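Local coordinates for TTHB210-like domain-containing protein (Thermus thermophilus, PDB 3VG8), which is of unknown function but is controlled by a sigma-E/anti-sigma-E regulatory system and assembles into a novel homodecamer, at residues I76-M81 / V102-E107; K44-V49 / H96-L101; A35-G40 / R108-G113. The protein carries 1 engineered substitution. One frame throughout, in Å; residues are numbered along the deposited sequence.

In the fold
From the N terminus, the chain first reaches 35-40, the end of strand 33-36 and the turn after it. Segment 44-49 follows on the neighbouring strand, 42-50. Segment 76-81 begins strand 78-84, and 96-101 ends strand 94-100. Segments 102-107 and 108-113 then divide helix 104-110 and its exit. Contact 3 closes the longest loop, and both other contacts nest inside it. Contacts 1 and 2 cross, because their segments alternate along the chain. Contact 2 joins two central strands of the antiparallel sheet. Contacts 1 and 3 fasten the two ends of the helix to 76-81 and to the turn at 35-40.

Contact 1. Residues I76-M81 / V102-E107; sequences IDHVNM and VSVDQE. Engineered in segment 76-81: M81 (natural residue Leu).
The imidazole of H78 meets 102-107 with a carbon: CE1 lies 2.9 Å from V102 O, which sits at the ring edge near its plane. The ring hangs from a classic beta bulge, where D77 and H78 both face V100 on strand 94-100. The contact sets this bulge against the N-terminal end of helix 104-110.

H78 ND1 is already engaged. It donates to D77 OD1 at 2.6 Å, a histidine-carboxylate hydrogen bond made on the anti side of the carboxylate. The torsion of H78 puts CG between its backbone N and carbonyl carbon (chi1 63°), and the ring reaches over to the helix start. There NE2 comes 3.7 Å from V104 CB, the two side chains crossing at about a right angle. The carboxylate of D77 lies against the backbone of V102 and S103, with OD1 3.4 Å from S103 CA. D77 CB is 3.3 Å from V102 O.

Polar links between the segments pass through water. One water donates to D77 OD1 and accepts from V104 N at 2.9 Å, so OD1 is gripped by two hydrogen bonds. A second water binds H78 NE2, accepts from N80 ND2 at 2.8 Å and gives a weak bond to E107 OE1. The other carboxylate oxygen, D77 OD2, forms a salt bridge to R69 of a second subunit. Replacing D77 by an alanine would take away the acceptor of H78 ND1, probably leaving the ring less fixed in its rotation and R69 of the second subunit without this charge partner.

V79 and M81, the latter an engineered substitution, pair with an antiparallel strand of the second subunit, so the sheet continues across the interface. On the helix side, S103 is the N-cap: its OG accepts from Q106 N at 3.0 Å.

Contact 2. Residues K44-V49 / H96-L101; sequences KVVFMV and HIELVL
V45 and L99 face each other as a hydrogen-bonded antiparallel pair, and F47 and I97 form the next. Each pair exchanges two backbone bonds, so all four N-H groups and all four carbonyls are satisfied. The bonds are close to straight, as in F47 N to I97 O at 2.7 Å and 170°. Between them lies the non-hydrogen-bonded pair V46-E98, where CA-H groups approach carbonyls: E98 CA is 3.3 Å from V45 O. The outward backbone groups serve the next strands: K44 and V46 bond to A35 and F33, and E98 to N80.

One face is mixed, with the charges of K44 and E98 set among V46, V100 and M48. The extended chain of K44 carries NZ to E98 OE1 at 3.1 Å, a salt bridge entering from above the carboxylate plane. A weak bond reaches OE2. K44 NZ has a second carboxylate in E107, and E98 OE1 also accepts from N80 ND2. On the same face, M48, present as selenomethionine, bends at chi2 and chi3 (-67° and -60°). This makes a Met-aromatic contact, with SE over the face of the H96 ring, 3.3 Å from its centroid. V46 CG1 lies 3.8 Å from H96 CD2.

The other face is apolar. V45 and L99 touch through their CB atoms, and L99 CD1 meets the edge of the F47 ring at CE1, 4.1 Å away. I97 and L99 pack on their own counterparts in a second subunit.

The faces thus differ: an oily side suited to subunit packing, and a mixed side where the buried K44 ammonium is shared between the carboxylates of E98 and E107 and probably offsets part of their charge.

Contact 3. Residues A35-G40 / R108-G113; sequences AYDRAG and RKVLEG
R38 and E112 join across the contact in a salt bridge. R38 NE donates to E112 OE2, modelled at 2.5 Å; that is very short, so the exact length is doubtful. R38 NH2 bonds E112 OE1 at 3.2 Å, on its syn side and almost straight (168°). R38 is extended from CG to NE and E112 beyond CG, and the side chains cross at about a right angle. The carboxylate oxygens meet the guanidinium edge, but the two planes are twisted 38° apart. F14 adjoins both residues, and A70 of the fourth subunit packs on both.

The closer packing is around D37. Its CB rests on V110 CB at 3.9 Å and on V110 O at 3.6 Å. L111 CD2 fills in beside it, 3.9 Å from Y36 O. D37 also shapes its own backbone: OD1 accepts from A39 N, an Asx turn, within the type I turn from D37 to G40.

The looser side lies between this packing and the salt bridge. Here R38 N and V110 O share a water, which donates to V110 O at 2.6 Å. V110, R38 and E112 are all partly exposed.

E112 ends the helix in a Schellman motif. The turn at 37-40 links strands 33-36 and 42-50 as a beta hairpin. The end of helix 104-110 packs beside this turn, with V110 and L111 also touching V43 of strand 42-50.

Contact 1. Residues I76-M81 / V102-E107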
ATOM      1  N   ILE F  76      -1.284 -10.333 -29.403  1.00 34.58           N
ATOM      2  CA  ILE F  76      -2.493 -10.862 -28.812  1.00 34.19           C
ATOM      3  C   ILE F  76      -2.072 -10.806 -27.352  1.00 31.09           C
ATOM      4  O   ILE F  76      -0.992 -11.273 -27.000  1.00 33.35           O
ATOM      5  CB  ILE F  76      -2.769 -12.321 -29.239  1.00 34.83           C
ATOM      6  CG1 ILE F  76      -2.835 -12.414 -30.764  1.00 42.20           C
ATOM      7  CG2 ILE F  76      -4.103 -12.796 -28.663  1.00 27.56           C
ATOM      8  CD1 ILE F  76      -4.028 -11.702 -31.372  1.00 39.81           C
ATOM      9  N   ASP F  77      -2.885 -10.206 -26.502  1.00 31.15           N
ATOM     10  CA  ASP F  77      -2.510 -10.124 -25.098  1.00 27.36           C
ATOM     11  C   ASP F  77      -3.026 -11.302 -24.267  1.00 30.17           C
ATOM     12  O   ASP F  77      -2.292 -11.896 -23.463  1.00 28.17           O
ATOM     13  CB  ASP F  77      -3.007  -8.803 -24.510  1.00 34.57           C
ATOM     14  CG  ASP F  77      -2.619  -8.638 -23.059  1.00 27.38           C
ATOM     15  OD1 ASP F  77      -3.299  -9.184 -22.166  1.00 36.08           O
ATOM     16  OD2 ASP F  77      -1.617  -7.970 -22.822  1.00 32.84           O
ATOM     17  N   HIS F  78      -4.291 -11.644 -24.456  1.00 22.82           N
ATOM     18  CA  HIS F  78      -4.869 -12.744 -23.718  1.00 23.76           C
ATOM     19  C   HIS F  78      -6.168 -13.230 -24.327  1.00 21.69           C
ATOM     20  O   HIS F  78      -6.692 -12.655 -25.285  1.00 21.67           O
ATOM     21  CB  HIS F  78      -5.119 -12.339 -22.259  1.00 26.37           C
ATOM     22  CG  HIS F  78      -6.095 -11.223 -22.099  1.00 24.75           C
ATOM     23  ND1 HIS F  78      -5.752  -9.902 -22.298  1.00 29.57           N
ATOM     24  CD2 HIS F  78      -7.408 -11.227 -21.765  1.00 17.25           C
ATOM     25  CE1 HIS F  78      -6.812  -9.139 -22.090  1.00 23.11           C
ATOM     26  NE2 HIS F  78      -7.830  -9.917 -21.767  1.00 21.76           N
ATOM     27  N   VAL F  79      -6.686 -14.296 -23.740  1.00 25.46           N
ATOM     28  CA  VAL F  79      -7.928 -14.903 -24.186  1.00 24.45           C
ATOM     29  C   VAL F  79      -8.955 -14.956 -23.058  1.00 26.29           C
ATOM     30  O   VAL F  79      -8.603 -15.098 -21.894  1.00 21.01           O
ATOM     31  CB  VAL F  79      -7.664 -16.343 -24.712  1.00 25.39           C
ATOM     32  CG1 VAL F  79      -8.974 -17.089 -24.945  1.00 25.20           C
ATOM     33  CG2 VAL F  79      -6.879 -16.267 -25.998  1.00 20.78           C
ATOM     34  N   ASN F  80     -10.226 -14.796 -23.409  1.00 24.26           N
ATOM     35  CA  ASN F  80     -11.298 -14.911 -22.430  1.00 23.89           C
ATOM     36  C   ASN F  80     -12.268 -15.907 -23.036  1.00 22.90           C
ATOM     37  O   ASN F  80     -12.377 -16.003 -24.264  1.00 23.82           O
ATOM     38  CB  ASN F  80     -12.123 -13.619 -22.253  1.00 20.81           C
ATOM     39  CG  ASN F  80     -11.332 -12.455 -21.710  1.00 27.41           C
ATOM     40  OD1 ASN F  80     -10.416 -12.599 -20.885  1.00 24.35           O
ATOM     41  ND2 ASN F  80     -11.710 -11.268 -22.155  1.00 26.45           N
HETATM   42  N   MSE F  81     -13.001 -16.607 -22.181  1.00 16.13           N
HETATM   43  CA  MSE F  81     -14.046 -17.515 -22.630  1.00 24.01           C
HETATM   44  C   MSE F  81     -15.142 -17.235 -21.628  1.00 25.28           C
HETATM   45  O   MSE F  81     -15.071 -17.686 -20.489  1.00 23.43           O
HETATM   46  CB  MSE F  81     -13.578 -18.968 -22.565  1.00 25.30           C
HETATM   47  CG  MSE F  81     -12.461 -19.248 -23.552  1.00 30.32           C
HETATM   48 SE   MSE F  81     -11.940 -21.122 -23.520  1.00 48.06          SE
HETATM   49  CE  MSE F  81     -10.062 -20.921 -23.939  1.00 30.31           C
ATOM     50  N   VAL F 102      -5.312  -6.126 -26.066  1.00 25.87           N
ATOM     51  CA  VAL F 102      -4.766  -5.227 -25.044  1.00 28.75           C
ATOM     52  C   VAL F 102      -4.901  -5.946 -23.680  1.00 31.41           C
ATOM     53  O   VAL F 102      -5.620  -6.941 -23.562  1.00 30.72           O
ATOM     54  CB  VAL F 102      -5.545  -3.896 -24.969  1.00 30.27           C
ATOM     55  CG1 VAL F 102      -5.322  -3.076 -26.222  1.00 26.95           C
ATOM     56  CG2 VAL F 102      -7.036  -4.187 -24.790  1.00 32.00           C
ATOM     57  N   SER F 103      -4.232  -5.434 -22.655  1.00 27.83           N
ATOM     58  CA  SER F 103      -4.285  -6.040 -21.320  1.00 29.87           C
ATOM     59  C   SER F 103      -5.727  -6.114 -20.831  1.00 24.97           C
ATOM     60  O   SER F 103      -6.576  -5.322 -21.252  1.00 29.50           O
ATOM     61  CB  SER F 103      -3.479  -5.199 -20.325  1.00 32.35           C
ATOM     62  OG  SER F 103      -4.189  -4.003 -20.008  1.00 29.20           O
ATOM     63  N   VAL F 104      -5.988  -7.033 -19.908  1.00 29.12           N
ATOM     64  CA  VAL F 104      -7.339  -7.209 -19.396  1.00 26.50           C
ATOM     65  C   VAL F 104      -7.849  -5.949 -18.713  1.00 29.07           C
ATOM     66  O   VAL F 104      -9.030  -5.632 -18.805  1.00 31.79           O
ATOM     67  CB  VAL F 104      -7.434  -8.442 -18.447  1.00 23.03           C
ATOM     68  CG1 VAL F 104      -6.519  -8.262 -17.225  1.00 27.08           C
ATOM     69  CG2 VAL F 104      -8.877  -8.650 -18.020  1.00 24.05           C
ATOM     70  N   ASP F 105      -6.965  -5.199 -18.061  1.00 32.68           N
ATOM     71  CA  ASP F 105      -7.408  -3.966 -17.412  1.00 32.25           C
ATOM     72  C   ASP F 105      -7.737  -2.897 -18.459  1.00 29.01           C
ATOM     73  O   ASP F 105      -8.723  -2.165 -18.320  1.00 35.22           O
ATOM     74  CB  ASP F 105      -6.354  -3.441 -16.426  1.00 34.85           C
ATOM     75  CG  ASP F 105      -6.172  -4.351 -15.222  1.00 42.96           C
ATOM     76  OD1 ASP F 105      -7.177  -4.820 -14.641  1.00 40.59           O
ATOM     77  OD2 ASP F 105      -5.009  -4.597 -14.845  1.00 53.26           O
ATOM     78  N   GLN F 106      -6.907  -2.794 -19.493  1.00 24.62           N
ATOM     79  CA  GLN F 106      -7.151  -1.832 -20.567  1.00 26.55           C
ATOM     80  C   GLN F 106      -8.471  -2.167 -21.275  1.00 28.44           C
ATOM     81  O   GLN F 106      -9.208  -1.277 -21.670  1.00 24.49           O
ATOM     82  CB  GLN F 106      -6.027  -1.867 -21.611  1.00 30.95           C
ATOM     83  CG  GLN F 106      -4.898  -0.874 -21.382  1.00 38.71           C
ATOM     84  CD  GLN F 106      -5.392   0.561 -21.237  1.00 39.14           C
ATOM     85  OE1 GLN F 106      -6.017   1.119 -22.145  1.00 37.56           O
ATOM     86  NE2 GLN F 106      -5.108   1.166 -20.089  1.00 50.32           N
ATOM     87  N   GLU F 107      -8.745  -3.458 -21.446  1.00 25.05           N
ATOM     88  CA  GLU F 107      -9.965  -3.888 -22.119  1.00 29.54           C
ATOM     89  C   GLU F 107     -11.177  -3.377 -21.355  1.00 29.18           C
ATOM     90  O   GLU F 107     -12.084  -2.783 -21.941  1.00 31.37           O
ATOM     91  CB  GLU F 107      -9.997  -5.424 -22.217  1.00 29.29           C
ATOM     92  CG  GLU F 107     -11.183  -6.019 -22.959  1.00 35.26           C
ATOM     93  CD  GLU F 107     -12.378  -6.270 -22.044  1.00 38.99           C
ATOM     94  OE1 GLU F 107     -12.167  -6.574 -20.852  1.00 28.78           O
ATOM     95  OE2 GLU F 107     -13.524  -6.178 -22.519  1.00 35.42           O
TER
HETATM   96  O   HOH W   1      -3.985  -9.068 -19.590  1.00 34.42           O
HETATM   97  O   HOH W   2     -10.574  -8.742 -21.656  1.00 26.58           O

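Contact 2. Residues K44-V49 / H96-L101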
ATOM      1  N   LYS F  44     -10.840  -6.331 -29.493  1.00 21.97           N
ATOM      2  CA  LYS F  44     -10.906  -7.789 -29.446  1.00 28.00           C
ATOM      3  C   LYS F  44     -11.691  -8.423 -30.573  1.00 25.06           C
ATOM      4  O   LYS F  44     -12.488  -7.772 -31.224  1.00 28.17           O
ATOM      5  CB  LYS F  44     -11.475  -8.264 -28.103  1.00 17.53           C
ATOM      6  CG  LYS F  44     -12.905  -7.801 -27.771  1.00 27.68           C
ATOM      7  CD  LYS F  44     -13.321  -8.351 -26.390  1.00 26.01           C
ATOM      8  CE  LYS F  44     -14.584  -7.723 -25.821  1.00 32.41           C
ATOM      9  NZ  LYS F  44     -14.852  -8.167 -24.404  1.00 29.86           N
ATOM     10  N   VAL F  45     -11.430  -9.714 -30.767  1.00 28.03           N
ATOM     11  CA  VAL F  45     -12.025 -10.559 -31.792  1.00 19.98           C
ATOM     12  C   VAL F  45     -12.840 -11.626 -31.047  1.00 29.71           C
ATOM     13  O   VAL F  45     -12.288 -12.422 -30.277  1.00 31.18           O
ATOM     14  CB  VAL F  45     -10.896 -11.210 -32.598  1.00 23.80           C
ATOM     15  CG1 VAL F  45     -11.454 -12.130 -33.652  1.00 26.81           C
ATOM     16  CG2 VAL F  45     -10.054 -10.114 -33.226  1.00 32.67           C
ATOM     17  N   VAL F  46     -14.150 -11.650 -31.279  1.00 26.69           N
ATOM     18  CA  VAL F  46     -15.028 -12.562 -30.547  1.00 27.22           C
ATOM     19  C   VAL F  46     -15.739 -13.657 -31.365  1.00 28.64           C
ATOM     20  O   VAL F  46     -16.514 -13.348 -32.258  1.00 28.45           O
ATOM     21  CB  VAL F  46     -16.109 -11.738 -29.798  1.00 24.55           C
ATOM     22  CG1 VAL F  46     -16.984 -12.639 -28.947  1.00 27.28           C
ATOM     23  CG2 VAL F  46     -15.454 -10.676 -28.937  1.00 26.11           C
ATOM     24  N   PHE F  47     -15.459 -14.922 -31.057  1.00 28.70           N
ATOM     25  CA  PHE F  47     -16.126 -16.049 -31.721  1.00 24.51           C
ATOM     26  C   PHE F  47     -17.305 -16.476 -30.843  1.00 27.18           C
ATOM     27  O   PHE F  47     -17.179 -16.559 -29.625  1.00 32.98           O
ATOM     28  CB  PHE F  47     -15.176 -17.242 -31.883  1.00 22.34           C
ATOM     29  CG  PHE F  47     -14.034 -16.972 -32.795  1.00 30.62           C
ATOM     30  CD1 PHE F  47     -12.861 -16.411 -32.314  1.00 27.03           C
ATOM     31  CD2 PHE F  47     -14.152 -17.212 -34.162  1.00 26.40           C
ATOM     32  CE1 PHE F  47     -11.828 -16.090 -33.178  1.00 27.02           C
ATOM     33  CE2 PHE F  47     -13.123 -16.892 -35.028  1.00 30.51           C
ATOM     34  CZ  PHE F  47     -11.961 -16.331 -34.535  1.00 30.83           C
HETATM   35  N   MSE F  48     -18.445 -16.745 -31.463  1.00 25.81           N
HETATM   36  CA  MSE F  48     -19.648 -17.167 -30.739  1.00 30.46           C
HETATM   37  C   MSE F  48     -19.884 -18.643 -30.982  1.00 32.66           C
HETATM   38  O   MSE F  48     -19.993 -19.055 -32.139  1.00 34.44           O
HETATM   39  CB  MSE F  48     -20.877 -16.438 -31.271  1.00 35.49           C
HETATM   40  CG  MSE F  48     -20.855 -14.946 -31.123  1.00 64.90           C
HETATM   41 SE   MSE F  48     -20.937 -14.540 -29.268  1.00101.82          SE
HETATM   42  CE  MSE F  48     -22.647 -15.384 -28.848  1.00 81.54           C
ATOM     43  N   VAL F  49     -19.965 -19.444 -29.919  1.00 34.02           N
ATOM     44  CA  VAL F  49     -20.248 -20.868 -30.083  1.00 28.52           C
ATOM     45  C   VAL F  49     -21.292 -21.386 -29.105  1.00 29.95           C
ATOM     46  O   VAL F  49     -21.230 -21.112 -27.901  1.00 30.12           O
ATOM     47  CB  VAL F  49     -18.967 -21.762 -29.951  1.00 31.55           C
ATOM     48  CG1 VAL F  49     -17.954 -21.372 -31.019  1.00 44.32           C
ATOM     49  CG2 VAL F  49     -18.368 -21.646 -28.573  1.00 33.23           C
ATOM     50  N   HIS F  96     -18.419 -17.091 -25.543  1.00 22.70           N
ATOM     51  CA  HIS F  96     -17.794 -16.057 -26.342  1.00 28.21           C
ATOM     52  C   HIS F  96     -16.322 -16.354 -26.212  1.00 26.14           C
ATOM     53  O   HIS F  96     -15.789 -16.310 -25.118  1.00 27.91           O
ATOM     54  CB  HIS F  96     -18.064 -14.661 -25.761  1.00 28.49           C
ATOM     55  CG  HIS F  96     -19.450 -14.152 -25.998  1.00 36.77           C
ATOM     56  ND1 HIS F  96     -20.580 -14.877 -25.684  1.00 50.81           N
ATOM     57  CD2 HIS F  96     -19.890 -12.962 -26.477  1.00 43.32           C
ATOM     58  CE1 HIS F  96     -21.654 -14.158 -25.957  1.00 47.96           C
ATOM     59  NE2 HIS F  96     -21.262 -12.993 -26.440  1.00 47.52           N
ATOM     60  N   ILE F  97     -15.659 -16.677 -27.308  1.00 24.73           N
ATOM     61  CA  ILE F  97     -14.239 -16.940 -27.230  1.00 22.97           C
ATOM     62  C   ILE F  97     -13.620 -15.658 -27.770  1.00 25.14           C
ATOM     63  O   ILE F  97     -13.781 -15.300 -28.943  1.00 26.72           O
ATOM     64  CB  ILE F  97     -13.841 -18.152 -28.085  1.00 28.21           C
ATOM     65  CG1 ILE F  97     -14.748 -19.345 -27.756  1.00 28.39           C
ATOM     66  CG2 ILE F  97     -12.410 -18.521 -27.801  1.00 20.76           C
ATOM     67  CD1 ILE F  97     -14.629 -19.817 -26.332  1.00 26.89           C
ATOM     68  N   GLU F  98     -12.911 -14.971 -26.895  1.00 23.51           N
ATOM     69  CA  GLU F  98     -12.340 -13.688 -27.227  1.00 24.79           C
ATOM     70  C   GLU F  98     -10.812 -13.632 -27.293  1.00 26.29           C
ATOM     71  O   GLU F  98     -10.115 -14.095 -26.388  1.00 30.26           O
ATOM     72  CB  GLU F  98     -12.843 -12.649 -26.209  1.00 27.46           C
ATOM     73  CG  GLU F  98     -14.253 -12.898 -25.668  1.00 31.44           C
ATOM     74  CD  GLU F  98     -14.815 -11.696 -24.900  1.00 38.67           C
ATOM     75  OE1 GLU F  98     -14.109 -11.144 -24.026  1.00 34.46           O
ATOM     76  OE2 GLU F  98     -15.971 -11.305 -25.175  1.00 34.86           O
ATOM     77  N   LEU F  99     -10.322 -13.065 -28.386  1.00 24.13           N
ATOM     78  CA  LEU F  99      -8.894 -12.848 -28.605  1.00 30.26           C
ATOM     79  C   LEU F  99      -8.747 -11.346 -28.329  1.00 26.87           C
ATOM     80  O   LEU F  99      -9.155 -10.527 -29.145  1.00 27.87           O
ATOM     81  CB  LEU F  99      -8.529 -13.171 -30.057  1.00 24.21           C
ATOM     82  CG  LEU F  99      -8.186 -14.639 -30.337  1.00 37.48           C
ATOM     83  CD1 LEU F  99      -9.342 -15.522 -29.919  1.00 32.83           C
ATOM     84  CD2 LEU F  99      -7.855 -14.830 -31.820  1.00 35.70           C
ATOM     85  N   VAL F 100      -8.177 -11.001 -27.177  1.00 25.41           N
ATOM     86  CA  VAL F 100      -8.047  -9.610 -26.750  1.00 21.36           C
ATOM     87  C   VAL F 100      -6.680  -9.029 -27.080  1.00 19.25           C
ATOM     88  O   VAL F 100      -5.666  -9.585 -26.735  1.00 25.46           O
ATOM     89  CB  VAL F 100      -8.356  -9.492 -25.229  1.00 20.49           C
ATOM     90  CG1 VAL F 100      -8.539  -8.024 -24.841  1.00 23.50           C
ATOM     91  CG2 VAL F 100      -9.632 -10.301 -24.894  1.00 14.17           C
ATOM     92  N   LEU F 101      -6.675  -7.886 -27.748  1.00 20.69           N
ATOM     93  CA  LEU F 101      -5.444  -7.277 -28.208  1.00 26.38           C
ATOM     94  C   LEU F 101      -4.792  -6.250 -27.288  1.00 27.71           C
ATOM     95  O   LEU F 101      -3.848  -5.580 -27.696  1.00 30.66           O
ATOM     96  CB  LEU F 101      -5.695  -6.683 -29.597  1.00 24.49           C
ATOM     97  CG  LEU F 101      -6.672  -7.550 -30.422  1.00 31.15           C
ATOM     98  CD1 LEU F 101      -6.864  -6.934 -31.799  1.00 32.61           C
ATOM     99  CD2 LEU F 101      -6.135  -8.981 -30.558  1.00 29.05           C
TER

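Contact 3. Residues A35-G40 / R108-G113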
ATOM      1  N   ALA F  35     -14.676  -5.904 -31.889  1.00 22.15           N
ATOM      2  CA  ALA F  35     -15.109  -4.876 -30.943  1.00 26.45           C
ATOM      3  C   ALA F  35     -14.092  -3.746 -30.901  1.00 28.85           C
ATOM      4  O   ALA F  35     -12.928  -3.961 -30.558  1.00 24.07           O
ATOM      5  CB  ALA F  35     -15.270  -5.466 -29.544  1.00 18.11           C
ATOM      6  N   TYR F  36     -14.558  -2.543 -31.227  1.00 27.63           N
ATOM      7  CA  TYR F  36     -13.722  -1.352 -31.245  1.00 26.48           C
ATOM      8  C   TYR F  36     -14.035  -0.434 -30.073  1.00 33.05           C
ATOM      9  O   TYR F  36     -15.164  -0.443 -29.567  1.00 28.20           O
ATOM     10  CB  TYR F  36     -13.962  -0.588 -32.549  1.00 28.19           C
ATOM     11  CG  TYR F  36     -13.526  -1.338 -33.788  1.00 31.12           C
ATOM     12  CD1 TYR F  36     -14.347  -2.318 -34.366  1.00 28.46           C
ATOM     13  CD2 TYR F  36     -12.267  -1.108 -34.352  1.00 36.48           C
ATOM     14  CE1 TYR F  36     -13.918  -3.054 -35.470  1.00 29.74           C
ATOM     15  CE2 TYR F  36     -11.826  -1.836 -35.462  1.00 33.30           C
ATOM     16  CZ  TYR F  36     -12.653  -2.806 -36.012  1.00 34.22           C
ATOM     17  OH  TYR F  36     -12.211  -3.537 -37.092  1.00 40.86           O
ATOM     18  N   ASP F  37     -13.053   0.362 -29.636  1.00 28.02           N
ATOM     19  CA  ASP F  37     -13.323   1.300 -28.553  1.00 28.81           C
ATOM     20  C   ASP F  37     -13.809   2.636 -29.134  1.00 24.07           C
ATOM     21  O   ASP F  37     -14.045   2.748 -30.337  1.00 23.97           O
ATOM     22  CB  ASP F  37     -12.103   1.510 -27.650  1.00 23.23           C
ATOM     23  CG  ASP F  37     -10.882   2.037 -28.395  1.00 31.74           C
ATOM     24  OD1 ASP F  37     -11.024   2.700 -29.463  1.00 26.36           O
ATOM     25  OD2 ASP F  37      -9.764   1.788 -27.877  1.00 27.13           O
ATOM     26  N   ARG F  38     -13.982   3.641 -28.284  1.00 27.03           N
ATOM     27  CA  ARG F  38     -14.469   4.939 -28.754  1.00 25.91           C
ATOM     28  C   ARG F  38     -13.508   5.654 -29.699  1.00 29.13           C
ATOM     29  O   ARG F  38     -13.910   6.555 -30.424  1.00 35.45           O
ATOM     30  CB  ARG F  38     -14.798   5.851 -27.555  1.00 24.62           C
ATOM     31  CG  ARG F  38     -15.989   5.379 -26.698  1.00 27.50           C
ATOM     32  CD  ARG F  38     -16.435   6.476 -25.726  1.00 25.49           C
ATOM     33  NE  ARG F  38     -17.411   6.040 -24.726  1.00 34.62           N
ATOM     34  CZ  ARG F  38     -18.718   5.912 -24.948  1.00 33.41           C
ATOM     35  NH1 ARG F  38     -19.219   6.183 -26.140  1.00 32.02           N
ATOM     36  NH2 ARG F  38     -19.523   5.515 -23.975  1.00 32.58           N
ATOM     37  N   ALA F  39     -12.244   5.241 -29.701  1.00 25.85           N
ATOM     38  CA  ALA F  39     -11.237   5.861 -30.552  1.00 27.81           C
ATOM     39  C   ALA F  39     -11.161   5.139 -31.895  1.00 30.53           C
ATOM     40  O   ALA F  39     -10.421   5.533 -32.789  1.00 31.21           O
ATOM     41  CB  ALA F  39      -9.857   5.835 -29.850  1.00 23.65           C
ATOM     42  N   GLY F  40     -11.910   4.055 -32.023  1.00 29.78           N
ATOM     43  CA  GLY F  40     -11.887   3.337 -33.278  1.00 31.18           C
ATOM     44  C   GLY F  40     -10.789   2.296 -33.365  1.00 27.91           C
ATOM     45  O   GLY F  40     -10.542   1.772 -34.454  1.00 26.33           O
ATOM     46  N   ARG F 108     -11.187  -3.593 -20.043  1.00 27.06           N
ATOM     47  CA  ARG F 108     -12.307  -3.139 -19.226  1.00 26.14           C
ATOM     48  C   ARG F 108     -12.397  -1.611 -19.227  1.00 24.76           C
ATOM     49  O   ARG F 108     -13.482  -1.052 -19.207  1.00 23.79           O
ATOM     50  CB  ARG F 108     -12.168  -3.678 -17.792  1.00 28.53           C
ATOM     51  CG  ARG F 108     -12.493  -5.184 -17.661  1.00 26.22           C
ATOM     52  CD  ARG F 108     -14.004  -5.452 -17.816  1.00 28.26           C
ATOM     53  NE  ARG F 108     -14.395  -5.656 -19.202  1.00 19.69           N
ATOM     54  CZ  ARG F 108     -15.631  -5.930 -19.612  1.00 31.69           C
ATOM     55  NH1 ARG F 108     -16.625  -6.034 -18.732  1.00 21.21           N
ATOM     56  NH2 ARG F 108     -15.869  -6.100 -20.916  1.00 27.54           N
ATOM     57  N   LYS F 109     -11.257  -0.936 -19.289  1.00 27.19           N
ATOM     58  CA  LYS F 109     -11.267   0.518 -19.315  1.00 29.15           C
ATOM     59  C   LYS F 109     -11.769   1.092 -20.633  1.00 30.39           C
ATOM     60  O   LYS F 109     -12.679   1.920 -20.640  1.00 29.79           O
ATOM     61  CB  LYS F 109      -9.872   1.079 -19.039  1.00 33.13           C
ATOM     62  CG  LYS F 109      -9.776   2.599 -19.222  1.00 41.64           C
ATOM     63  CD  LYS F 109      -8.345   3.114 -19.028  1.00 47.72           C
ATOM     64  CE  LYS F 109      -8.279   4.637 -19.113  1.00 54.30           C
ATOM     65  NZ  LYS F 109      -6.873   5.139 -19.152  1.00 54.18           N
ATOM     66  N   VAL F 110     -11.205   0.652 -21.755  1.00 28.56           N
ATOM     67  CA  VAL F 110     -11.633   1.222 -23.026  1.00 27.90           C
ATOM     68  C   VAL F 110     -13.000   0.773 -23.515  1.00 27.94           C
ATOM     69  O   VAL F 110     -13.614   1.447 -24.345  1.00 33.44           O
ATOM     70  CB  VAL F 110     -10.551   1.032 -24.135  1.00 33.96           C
ATOM     71  CG1 VAL F 110      -9.201   1.618 -23.624  1.00 24.38           C
ATOM     72  CG2 VAL F 110     -10.410  -0.444 -24.527  1.00 19.67           C
ATOM     73  N   LEU F 111     -13.510  -0.338 -22.994  1.00 26.59           N
ATOM     74  CA  LEU F 111     -14.845  -0.762 -23.407  1.00 20.79           C
ATOM     75  C   LEU F 111     -15.851  -0.350 -22.335  1.00 24.26           C
ATOM     76  O   LEU F 111     -17.043  -0.609 -22.465  1.00 23.45           O
ATOM     77  CB  LEU F 111     -14.901  -2.275 -23.662  1.00 27.01           C
ATOM     78  CG  LEU F 111     -14.035  -2.729 -24.846  1.00 28.09           C
ATOM     79  CD1 LEU F 111     -14.220  -4.222 -25.083  1.00 26.31           C
ATOM     80  CD2 LEU F 111     -14.415  -1.946 -26.086  1.00 20.15           C
ATOM     81  N   GLU F 112     -15.355   0.306 -21.287  1.00 28.77           N
ATOM     82  CA  GLU F 112     -16.182   0.811 -20.183  1.00 28.61           C
ATOM     83  C   GLU F 112     -17.127  -0.259 -19.630  1.00 32.59           C
ATOM     84  O   GLU F 112     -18.336  -0.047 -19.524  1.00 32.19           O
ATOM     85  CB  GLU F 112     -17.005   2.017 -20.660  1.00 24.98           C
ATOM     86  CG  GLU F 112     -16.212   3.281 -21.031  1.00 31.05           C
ATOM     87  CD  GLU F 112     -17.105   4.332 -21.690  1.00 37.99           C
ATOM     88  OE1 GLU F 112     -18.281   4.440 -21.279  1.00 37.33           O
ATOM     89  OE2 GLU F 112     -16.645   5.049 -22.610  1.00 34.81           O
ATOM     90  N   GLY F 113     -16.583  -1.415 -19.281  1.00 32.02           N
ATOM     91  CA  GLY F 113     -17.443  -2.456 -18.775  1.00 34.79           C
ATOM     92  C   GLY F 113     -17.158  -2.714 -17.319  1.00 32.14           C
ATOM     93  O   GLY F 113     -16.131  -2.292 -16.796  1.00 33.05           O
TER
HETATM   94  O   HOH W   3     -13.262   3.914 -25.219  1.00 31.53           O